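Long-range contact in Lmo0547 protein (Listeria monocytogenes, PDB 4R9N), which probably acts as a DNA-binding transcriptional regulator of the SorC family, with this fragment as its putative sugar-binding domain: residues Leu45-Ser58 and Glu141-Ser153. Residues are numbered along the deposited sequence; the frame is centred on the assembly and turned at random.
Sequences LSKRIAKVKTLGIS and EGKTVDMAIVGVS
Leu55, Gly56 and Ile57 pair in parallel with Met147, Ala148 and Ile149, joining strands 54-57 and 147-151 inside the seven-stranded parallel sheet of a Rossmann-like domain. The strand axes approach to 4.6 Å at 19°. Gly56 makes both of its bonds to strand 147-151: its N donates to Met147 O (2.9 Å, nearly straight at 174°), and its O accepts from Ile149 N at 2.9 Å. Ser58 N then bonds to Ile149 O, prolonging the pairing. Strand 79-82 flanks 54-57 on its other edge, and strand 217-221 touches Met147.

The end of helix 30-49 packs on the sheet face that carries Leu55, Ile57, Met147 and Ile149, chiefly over Met147 and Ile149; helices 61-69 and 96-107 cover Ile57. Met147, a selenomethionine, has CG anti to its N (chi1 159°) and an extended chain beyond, which carries SE and CE to the end of the helix and the turn after it. SE lies 4.0 Å from Val52 CG1, and CE lies 3.9 Å from Ile49 CG1, both side chains crossing that of Met147 at about a right angle. Ile149 CD1 meets the CD1 atoms of Ile49 and Leu55. Arg48 CD also touches Met147 CE, while its guanidinium pairs with Glu18 and Glu19.

At the strand entrance, Asp146 OD2 accepts from Lys53 N at 2.9 Å, nearly along the C-O axis. Lys53, bent at chi3 and chi4, folds NZ back to a salt bridge with Asp146 OD1 (2.9 Å, on the syn side). Thr54 OG1 accepts from Asp146 N (2.9 Å), and a water bonded to Thr54 OG1 also donates weakly to Asp146 OD1.

An apolar helix-to-sheet layer thus meets a polar cluster of Lys53, Thr54 and Asp146 at the strand starts, where several bonds fix the carboxylate and probably favour its charged form.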
ATOM      1  N   LEU A  45       1.405 -14.522  -1.479  1.00 17.78           N
ATOM      2  CA  LEU A  45       2.323 -13.590  -2.088  1.00 18.64           C
ATOM      3  C   LEU A  45       3.794 -13.978  -1.978  1.00 19.07           C
ATOM      4  O   LEU A  45       4.562 -13.595  -2.865  1.00 17.39           O
ATOM      5  CB  LEU A  45       2.104 -12.170  -1.595  1.00 19.10           C
ATOM      6  CG  LEU A  45       0.703 -11.556  -1.859  1.00 20.67           C
ATOM      7  CD1 LEU A  45       0.649 -10.175  -1.212  1.00 21.00           C
ATOM      8  CD2 LEU A  45       0.312 -11.416  -3.331  1.00 22.21           C
ATOM      9  N   SER A  46       4.159 -14.800  -0.988  1.00 18.59           N
ATOM     10  CA  SER A  46       5.551 -15.289  -0.876  1.00 19.00           C
ATOM     11  C   SER A  46       5.922 -16.003  -2.165  1.00 21.01           C
ATOM     12  O   SER A  46       7.047 -15.884  -2.664  1.00 20.65           O
ATOM     13  CB  SER A  46       5.743 -16.231   0.331  1.00 21.78           C
ATOM     14  OG  SER A  46       4.902 -17.340   0.175  1.00 25.61           O
ATOM     15  N   LYS A  47       4.956 -16.664  -2.776  1.00 20.39           N
ATOM     16  CA  LYS A  47       5.206 -17.386  -4.040  1.00 23.36           C
ATOM     17  C   LYS A  47       5.516 -16.491  -5.268  1.00 24.39           C
ATOM     18  O   LYS A  47       6.343 -16.812  -6.086  1.00 25.47           O
ATOM     19  CB  LYS A  47       4.013 -18.277  -4.384  1.00 27.46           C
ATOM     20  CG  LYS A  47       4.079 -19.663  -3.766  1.00 35.39           C
ATOM     21  CD  LYS A  47       3.388 -19.770  -2.456  1.00 38.38           C
ATOM     22  CE  LYS A  47       2.731 -21.162  -2.275  1.00 37.37           C
ATOM     23  NZ  LYS A  47       3.759 -22.159  -1.878  1.00 37.38           N
ATOM     24  N   ARG A  48       4.859 -15.353  -5.347  1.00 21.14           N
ATOM     25  CA  ARG A  48       5.088 -14.370  -6.349  1.00 23.43           C
ATOM     26  C   ARG A  48       6.415 -13.658  -6.095  1.00 21.63           C
ATOM     27  O   ARG A  48       7.241 -13.396  -7.041  1.00 20.26           O
ATOM     28  CB  ARG A  48       3.944 -13.370  -6.267  1.00 23.85           C
ATOM     29  CG  ARG A  48       3.706 -12.538  -7.451  1.00 31.18           C
ATOM     30  CD  ARG A  48       2.468 -11.692  -7.232  1.00 32.59           C
ATOM     31  NE  ARG A  48       1.314 -12.185  -7.956  1.00 31.08           N
ATOM     32  CZ  ARG A  48       1.074 -11.914  -9.230  1.00 31.94           C
ATOM     33  NH1 ARG A  48       1.951 -11.190  -9.941  1.00 31.55           N
ATOM     34  NH2 ARG A  48      -0.044 -12.373  -9.788  1.00 33.50           N
ATOM     35  N   ILE A  49       6.625 -13.300  -4.833  1.00 17.76           N
ATOM     36  CA  ILE A  49       7.851 -12.559  -4.464  1.00 18.34           C
ATOM     37  C   ILE A  49       9.096 -13.387  -4.770  1.00 19.33           C
ATOM     38  O   ILE A  49      10.169 -12.797  -5.110  1.00 20.62           O
ATOM     39  CB  ILE A  49       7.821 -12.155  -2.954  1.00 16.97           C
ATOM     40  CG1 ILE A  49       6.795 -11.046  -2.768  1.00 18.03           C
ATOM     41  CG2 ILE A  49       9.182 -11.740  -2.406  1.00 19.30           C
ATOM     42  CD1 ILE A  49       6.244 -10.895  -1.320  1.00 17.83           C
ATOM     43  N   ALA A  50       8.985 -14.719  -4.615  1.00 18.94           N
ATOM     44  CA  ALA A  50      10.118 -15.636  -4.972  1.00 21.12           C
ATOM     45  C   ALA A  50      10.633 -15.403  -6.356  1.00 21.24           C
ATOM     46  O   ALA A  50      11.805 -15.657  -6.623  1.00 23.52           O
ATOM     47  CB  ALA A  50       9.749 -17.110  -4.789  1.00 22.23           C
ATOM     48  N   LYS A  51       9.766 -14.975  -7.236  1.00 21.41           N
ATOM     49  CA  LYS A  51      10.108 -14.754  -8.635  1.00 24.27           C
ATOM     50  C   LYS A  51      10.686 -13.385  -9.014  1.00 24.78           C
ATOM     51  O   LYS A  51      11.098 -13.206 -10.183  1.00 25.07           O
ATOM     52  CB  LYS A  51       8.870 -15.039  -9.508  1.00 27.32           C
ATOM     53  CG  LYS A  51       8.478 -16.525  -9.473  1.00 33.76           C
ATOM     54  CD  LYS A  51       7.083 -16.755 -10.030  1.00 43.64           C
ATOM     55  CE  LYS A  51       7.074 -17.644 -11.274  1.00 49.89           C
ATOM     56  NZ  LYS A  51       5.772 -17.580 -12.002  1.00 56.40           N
ATOM     57  N   VAL A  52      10.662 -12.380  -8.131  1.00 20.09           N
ATOM     58  CA  VAL A  52      11.056 -11.009  -8.576  1.00 19.39           C
ATOM     59  C   VAL A  52      12.431 -10.682  -8.016  1.00 20.04           C
ATOM     60  O   VAL A  52      12.892 -11.363  -7.120  1.00 18.32           O
ATOM     61  CB  VAL A  52      10.075  -9.919  -8.159  1.00 19.39           C
ATOM     62  CG1 VAL A  52       8.659 -10.242  -8.611  1.00 20.21           C
ATOM     63  CG2 VAL A  52      10.027  -9.770  -6.617  1.00 17.84           C
ATOM     64  N   LYS A  53      13.067  -9.670  -8.583  1.00 21.21           N
ATOM     65  CA  LYS A  53      14.414  -9.231  -8.172  1.00 23.82           C
ATOM     66  C   LYS A  53      14.343  -8.085  -7.160  1.00 20.99           C
ATOM     67  O   LYS A  53      15.278  -7.908  -6.358  1.00 20.43           O
ATOM     68  CB  LYS A  53      15.186  -8.635  -9.379  1.00 28.17           C
ATOM     69  CG  LYS A  53      15.310  -9.533 -10.584  1.00 34.85           C
ATOM     70  CD  LYS A  53      15.900  -8.809 -11.824  1.00 35.41           C
ATOM     71  CE  LYS A  53      15.126  -7.594 -12.341  1.00 37.10           C
ATOM     72  NZ  LYS A  53      13.754  -7.821 -12.911  1.00 35.04           N
ATOM     73  N   THR A  54      13.269  -7.292  -7.260  1.00 19.71           N
ATOM     74  CA  THR A  54      13.103  -6.105  -6.474  1.00 20.16           C
ATOM     75  C   THR A  54      11.630  -5.954  -6.028  1.00 18.23           C
ATOM     76  O   THR A  54      10.662  -6.189  -6.827  1.00 19.76           O
ATOM     77  CB  THR A  54      13.528  -4.855  -7.229  1.00 19.83           C
ATOM     78  OG1 THR A  54      12.780  -4.763  -8.462  1.00 22.05           O
ATOM     79  CG2 THR A  54      15.080  -4.770  -7.533  1.00 23.57           C
ATOM     80  N   LEU A  55      11.458  -5.544  -4.781  1.00 16.70           N
ATOM     81  CA  LEU A  55      10.130  -5.488  -4.152  1.00 14.97           C
ATOM     82  C   LEU A  55      10.036  -4.139  -3.369  1.00 16.47           C
ATOM     83  O   LEU A  55      10.896  -3.861  -2.534  1.00 15.72           O
ATOM     84  CB  LEU A  55       9.937  -6.633  -3.204  1.00 15.38           C
ATOM     85  CG  LEU A  55       8.725  -6.600  -2.255  1.00 15.41           C
ATOM     86  CD1 LEU A  55       7.502  -6.769  -3.118  1.00 16.79           C
ATOM     87  CD2 LEU A  55       8.805  -7.751  -1.283  1.00 18.61           C
ATOM     88  N   GLY A  56       9.047  -3.334  -3.705  1.00 16.07           N
ATOM     89  CA  GLY A  56       8.750  -2.074  -3.001  1.00 14.86           C
ATOM     90  C   GLY A  56       7.622  -2.319  -1.987  1.00 15.26           C
ATOM     91  O   GLY A  56       6.657  -3.062  -2.265  1.00 13.94           O
ATOM     92  N   ILE A  57       7.763  -1.743  -0.809  1.00 13.98           N
ATOM     93  CA  ILE A  57       6.819  -1.886   0.275  1.00 15.09           C
ATOM     94  C   ILE A  57       6.398  -0.493   0.747  1.00 14.91           C
ATOM     95  O   ILE A  57       7.232   0.405   0.919  1.00 13.40           O
ATOM     96  CB  ILE A  57       7.470  -2.656   1.439  1.00 17.78           C
ATOM     97  CG1 ILE A  57       8.011  -3.997   0.987  1.00 18.75           C
ATOM     98  CG2 ILE A  57       6.541  -2.852   2.648  1.00 19.34           C
ATOM     99  CD1 ILE A  57       7.049  -5.069   0.633  1.00 19.34           C
ATOM    100  N   SER A  58       5.104  -0.338   0.985  1.00 14.94           N
ATOM    101  CA  SER A  58       4.594   0.857   1.614  1.00 16.07           C
ATOM    102  C   SER A  58       4.605   0.751   3.139  1.00 17.65           C
ATOM    103  O   SER A  58       5.545   0.219   3.728  1.00 20.71           O
ATOM    104  CB  SER A  58       3.224   1.205   1.016  1.00 17.69           C
ATOM    105  OG  SER A  58       2.808   2.506   1.360  1.00 18.30           O
ATOM    106  N   GLU A 141      15.222   3.961  -7.124  1.00 21.03           N
ATOM    107  CA  GLU A 141      15.088   2.495  -6.961  1.00 22.76           C
ATOM    108  C   GLU A 141      13.663   2.077  -6.695  1.00 21.30           C
ATOM    109  O   GLU A 141      13.186   1.100  -7.293  1.00 20.83           O
ATOM    110  CB  GLU A 141      16.038   1.975  -5.879  1.00 27.45           C
ATOM    111  CG  GLU A 141      17.474   2.018  -6.339  1.00 32.49           C
ATOM    112  CD  GLU A 141      18.554   1.954  -5.247  1.00 41.62           C
ATOM    113  OE1 GLU A 141      18.261   1.908  -4.027  1.00 45.08           O
ATOM    114  OE2 GLU A 141      19.753   2.030  -5.635  1.00 49.51           O
ATOM    115  N   GLY A 142      12.912   2.885  -5.932  1.00 20.07           N
ATOM    116  CA  GLY A 142      11.486   2.562  -5.702  1.00 19.93           C
ATOM    117  C   GLY A 142      10.682   2.573  -6.997  1.00 20.56           C
ATOM    118  O   GLY A 142       9.712   1.810  -7.181  1.00 19.95           O
ATOM    119  N   LYS A 143      11.043   3.502  -7.890  1.00 19.40           N
ATOM    120  CA  LYS A 143      10.264   3.696  -9.100  1.00 21.42           C
ATOM    121  C   LYS A 143      10.451   2.533 -10.008  1.00 19.56           C
ATOM    122  O   LYS A 143       9.594   2.293 -10.871  1.00 23.01           O
ATOM    123  CB  LYS A 143      10.639   5.002  -9.817  1.00 22.40           C
ATOM    124  CG  LYS A 143      10.324   6.267  -9.057  1.00 24.50           C
ATOM    125  CD  LYS A 143      10.911   7.520  -9.744  1.00 28.50           C
ATOM    126  CE  LYS A 143      10.987   8.708  -8.784  1.00 32.75           C
ATOM    127  NZ  LYS A 143      11.330  10.010  -9.451  1.00 38.02           N
ATOM    128  N   THR A 144      11.557   1.833  -9.862  1.00 20.21           N
ATOM    129  CA  THR A 144      11.894   0.714 -10.761  1.00 20.89           C
ATOM    130  C   THR A 144      11.691  -0.656 -10.226  1.00 19.62           C
ATOM    131  O   THR A 144      12.105  -1.636 -10.826  1.00 19.90           O
ATOM    132  CB  THR A 144      13.316   0.915 -11.309  1.00 25.14           C
ATOM    133  OG1 THR A 144      14.253   0.895 -10.233  1.00 26.80           O
ATOM    134  CG2 THR A 144      13.389   2.220 -12.029  1.00 26.86           C
ATOM    135  N   VAL A 145      10.979  -0.814  -9.098  1.00 17.36           N
ATOM    136  CA  VAL A 145      10.784  -2.167  -8.555  1.00 16.18           C
ATOM    137  C   VAL A 145       9.932  -2.991  -9.484  1.00 17.70           C
ATOM    138  O   VAL A 145       9.108  -2.440 -10.209  1.00 17.62           O
ATOM    139  CB  VAL A 145      10.186  -2.163  -7.102  1.00 14.87           C
ATOM    140  CG1 VAL A 145      11.152  -1.449  -6.123  1.00 15.83           C
ATOM    141  CG2 VAL A 145       8.830  -1.492  -7.087  1.00 14.97           C
ATOM    142  N   ASP A 146      10.123  -4.304  -9.439  1.00 18.42           N
ATOM    143  CA  ASP A 146       9.364  -5.259 -10.258  1.00 19.76           C
ATOM    144  C   ASP A 146       7.912  -5.307  -9.756  1.00 19.61           C
ATOM    145  O   ASP A 146       6.950  -5.542 -10.520  1.00 18.98           O
ATOM    146  CB  ASP A 146       9.954  -6.663 -10.128  1.00 20.31           C
ATOM    147  CG  ASP A 146      11.305  -6.864 -10.872  1.00 24.00           C
ATOM    148  OD1 ASP A 146      11.702  -6.088 -11.762  1.00 28.49           O
ATOM    149  OD2 ASP A 146      12.000  -7.818 -10.480  1.00 28.22           O
HETATM  150  N   MSE A 147       7.788  -5.249  -8.423  1.00 16.60           N
HETATM  151  CA  MSE A 147       6.469  -5.315  -7.784  1.00 15.88           C
HETATM  152  C   MSE A 147       6.389  -4.480  -6.581  1.00 14.83           C
HETATM  153  O   MSE A 147       7.392  -4.289  -5.898  1.00 14.59           O
HETATM  154  CB  MSE A 147       6.314  -6.812  -7.391  1.00 18.84           C
HETATM  155  CG  MSE A 147       5.364  -7.233  -6.326  1.00 24.48           C
HETATM  156 SE   MSE A 147       5.717  -9.220  -6.067  0.65 26.10          SE
HETATM  157  CE  MSE A 147       4.262  -9.028  -4.947  1.00 20.31           C
ATOM    158  N   ALA A 148       5.167  -4.075  -6.196  1.00 15.23           N
ATOM    159  CA  ALA A 148       5.022  -3.224  -4.988  1.00 13.96           C
ATOM    160  C   ALA A 148       3.818  -3.753  -4.206  1.00 15.74           C
ATOM    161  O   ALA A 148       2.855  -4.218  -4.822  1.00 14.94           O
ATOM    162  CB  ALA A 148       4.818  -1.783  -5.372  1.00 14.76           C
ATOM    163  N   ILE A 149       3.874  -3.676  -2.886  1.00 14.57           N
ATOM    164  CA  ILE A 149       2.762  -4.050  -2.028  1.00 15.91           C
ATOM    165  C   ILE A 149       2.345  -2.802  -1.276  1.00 16.27           C
ATOM    166  O   ILE A 149       3.160  -2.166  -0.592  1.00 15.00           O
ATOM    167  CB  ILE A 149       3.137  -5.144  -1.065  1.00 18.09           C
ATOM    168  CG1 ILE A 149       3.603  -6.355  -1.899  1.00 19.39           C
ATOM    169  CG2 ILE A 149       1.958  -5.441  -0.095  1.00 19.65           C
ATOM    170  CD1 ILE A 149       4.112  -7.519  -1.062  1.00 22.01           C
ATOM    171  N   VAL A 150       1.058  -2.460  -1.389  1.00 14.89           N
ATOM    172  CA  VAL A 150       0.526  -1.232  -0.780  1.00 15.45           C
ATOM    173  C   VAL A 150      -0.780  -1.573  -0.040  1.00 16.24           C
ATOM    174  O   VAL A 150      -1.446  -2.588  -0.329  1.00 14.46           O
ATOM    175  CB  VAL A 150       0.279  -0.106  -1.817  1.00 15.70           C
ATOM    176  CG1 VAL A 150       1.530   0.257  -2.542  1.00 16.84           C
ATOM    177  CG2 VAL A 150      -0.821  -0.517  -2.780  1.00 17.19           C
ATOM    178  N   GLY A 151      -1.122  -0.720   0.925  1.00 18.28           N
ATOM    179  CA  GLY A 151      -2.477  -0.686   1.521  1.00 20.91           C
ATOM    180  C   GLY A 151      -3.331   0.391   0.853  1.00 21.24           C
ATOM    181  O   GLY A 151      -2.836   1.311   0.219  1.00 21.17           O
ATOM    182  N   VAL A 152      -4.633   0.350   1.068  1.00 20.52           N
ATOM    183  CA  VAL A 152      -5.488   1.415   0.578  1.00 23.27           C
ATOM    184  C   VAL A 152      -6.243   1.915   1.816  1.00 24.02           C
ATOM    185  O   VAL A 152      -6.758   1.118   2.612  1.00 23.30           O
ATOM    186  CB  VAL A 152      -6.505   0.961  -0.493  1.00 24.50           C
ATOM    187  CG1 VAL A 152      -7.337   2.157  -0.979  1.00 27.65           C
ATOM    188  CG2 VAL A 152      -5.811   0.296  -1.642  1.00 26.87           C
ATOM    189  N   SER A 153      -6.291   3.218   2.028  1.00 23.71           N
ATOM    190  CA  SER A 153      -6.980   3.699   3.218  1.00 26.57           C
ATOM    191  C   SER A 153      -7.889   4.867   2.904  1.00 26.80           C
ATOM    192  O   SER A 153      -7.924   5.362   1.794  1.00 23.15           O
ATOM    193  CB  SER A 153      -5.951   4.069   4.290  1.00 31.40           C
ATOM    194  OG  SER A 153      -6.651   4.359   5.504  1.00 41.06           O
TER
HETATM  195  O   HOH W   1      14.113  -4.894 -10.670  1.00 39.14           O
HETATM  196  O   HOH W   2      -0.507   2.587   1.200  1.00 24.30           O